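Local coordinates for amino acid ABC transporter, periplasmic amino acid-binding protein (Brucella ovis, PDB 4Z9N), which probably captures glutathione in the periplasm and delivers it to an ABC transporter for uptake, as a family 3 solute-binding protein, at residues D[281-284]-D[285-289]. Sequence-based numbering, arbitrary orientation.
Sequences WVVK and IIKGV
I285 and W281 begin a run of i to i+4 contacts along the alpha-helix 281-289, a late helix in a chain of the periplasmic binding protein family. I285 N donates to W281 O. The I285 side chain lies beside the indole and points the same way. CD1 of I285 meets CE3 on the benzene part of W281 at 3.7 Å, and the approach to the ring is oblique. The W281 chi1 of 63° sets CG between backbone N and carbonyl carbon. This turns the indole outward from the helix, with CG2 of V282 over the ring centre, 3.3 Å above its plane. I286 N gives V282 O a nearly straight bond of 2.9 Å, at an N-H...O angle of 173°. Alongside, CG1 of I286 rests on CG1 of V282 at 4.1 Å. Beyond these segments W281 packs on W230 and A234 of helix 222-240 and on I93 of the second subunit, I285 touches L235 of helix 222-240 and A51 and A55 of helix 44-57, and I286 reaches A238 of helix 222-240. K287 N bonds to V283 O. The aliphatic part of K287 runs beside V283, with CE of K287 lying 3.8 Å from CG1 of V283. The amine of K287 goes on to a salt bridge with E249, which ties the exposed lysine to helix 248-251. G288 N closes the next turn on K284 O at 3.0 Å, with a more bent N-H...O angle of 141°. V289 takes up the same i to i+4 pattern within the second segment, and its N bonds to I285 O at 3.0 Å.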
loop_
_atom_site.group_PDB
_atom_site.type_symbol
_atom_site.label_atom_id
_atom_site.label_comp_id
_atom_site.label_asym_id
_atom_site.label_seq_id
_atom_site.Cartn_x
_atom_site.Cartn_y
_atom_site.Cartn_z
ATOM N N TRP D 281 15.190 -17.020 -1.767
ATOM C CA TRP D 281 14.144 -16.870 -0.755
ATOM C C TRP D 281 12.727 -16.940 -1.363
ATOM O O TRP D 281 11.807 -17.475 -0.738
ATOM C CB TRP D 281 14.338 -15.556 0.022
ATOM C CG TRP D 281 14.213 -14.335 -0.834
ATOM C CD1 TRP D 281 15.088 -13.918 -1.801
ATOM C CD2 TRP D 281 13.143 -13.387 -0.825
ATOM N NE1 TRP D 281 14.623 -12.760 -2.391
ATOM C CE2 TRP D 281 13.436 -12.415 -1.802
ATOM C CE3 TRP D 281 11.968 -13.254 -0.071
ATOM C CZ2 TRP D 281 12.592 -11.334 -2.056
ATOM C CZ3 TRP D 281 11.130 -12.179 -0.330
ATOM C CH2 TRP D 281 11.445 -11.237 -1.313
ATOM N N VAL D 282 12.544 -16.425 -2.579
ATOM C CA VAL D 282 11.221 -16.473 -3.206
ATOM C C VAL D 282 10.875 -17.891 -3.673
ATOM O O VAL D 282 9.727 -18.316 -3.553
ATOM C CB VAL D 282 11.102 -15.475 -4.375
ATOM C CG1 VAL D 282 9.693 -15.512 -4.956
ATOM C CG2 VAL D 282 11.428 -14.061 -3.894
ATOM N N VAL D 283 11.853 -18.626 -4.204
ATOM C CA VAL D 283 11.623 -20.032 -4.549
ATOM C C VAL D 283 11.172 -20.784 -3.292
ATOM O O VAL D 283 10.246 -21.594 -3.344
ATOM C CB VAL D 283 12.870 -20.700 -5.174
ATOM C CG1 VAL D 283 12.546 -22.139 -5.599
ATOM C CG2 VAL D 283 13.377 -19.895 -6.366
ATOM N N LYS D 284 11.804 -20.487 -2.158
ATOM C CA LYS D 284 11.401 -21.110 -0.900
ATOM C C LYS D 284 9.957 -20.782 -0.537
ATOM O O LYS D 284 9.218 -21.679 -0.111
ATOM C CB LYS D 284 12.317 -20.694 0.253
ATOM C CG LYS D 284 13.770 -21.085 0.095
ATOM C CD LYS D 284 14.559 -20.661 1.337
ATOM C CE LYS D 284 16.029 -21.049 1.249
ATOM N NZ LYS D 284 16.227 -22.385 0.631
ATOM N N ILE D 285 9.559 -19.513 -0.700
ATOM C CA ILE D 285 8.188 -19.109 -0.413
ATOM C C ILE D 285 7.205 -19.877 -1.303
ATOM O O ILE D 285 6.263 -20.501 -0.812
ATOM C CB ILE D 285 7.968 -17.574 -0.574
ATOM C CG1 ILE D 285 8.825 -16.767 0.417
ATOM C CG2 ILE D 285 6.516 -17.259 -0.400
ATOM C CD1 ILE D 285 8.820 -15.243 0.172
ATOM N N ILE D 286 7.407 -19.814 -2.614
ATOM C CA ILE D 286 6.443 -20.392 -3.539
ATOM C C ILE D 286 6.376 -21.928 -3.409
ATOM O O ILE D 286 5.298 -22.528 -3.497
ATOM C CB ILE D 286 6.769 -19.963 -4.982
ATOM C CG1 ILE D 286 6.769 -18.438 -5.084
ATOM C CG2 ILE D 286 5.745 -20.514 -5.941
ATOM C CD1 ILE D 286 5.432 -17.784 -4.685
ATOM N N LYS D 287 7.517 -22.567 -3.183
ATOM C CA LYS D 287 7.516 -24.000 -2.906
ATOM C C LYS D 287 6.717 -24.326 -1.648
ATOM O O LYS D 287 6.009 -25.339 -1.591
ATOM C CB LYS D 287 8.947 -24.517 -2.766
ATOM C CG LYS D 287 9.710 -24.532 -4.080
ATOM C CD LYS D 287 10.651 -25.698 -4.167
ATOM C CE LYS D 287 11.361 -25.706 -5.519
ATOM N NZ LYS D 287 12.694 -26.382 -5.468
ATOM N N GLY D 288 6.826 -23.456 -0.647
ATOM C CA GLY D 288 6.182 -23.687 0.632
ATOM C C GLY D 288 4.672 -23.518 0.633
ATOM O O GLY D 288 3.958 -24.313 1.249
ATOM N N VAL D 289 4.177 -22.486 -0.049
ATOM C CA VAL D 289 2.761 -22.126 0.054
ATOM C C VAL D 289 2.126 -21.743 -1.293
ATOM O O VAL D 289 0.918 -21.524 -1.361
ATOM C CB VAL D 289 2.563 -20.971 1.067
ATOM C CG1 VAL D 289 2.948 -21.417 2.502
ATOM C CG2 VAL D 289 3.354 -19.744 0.637
#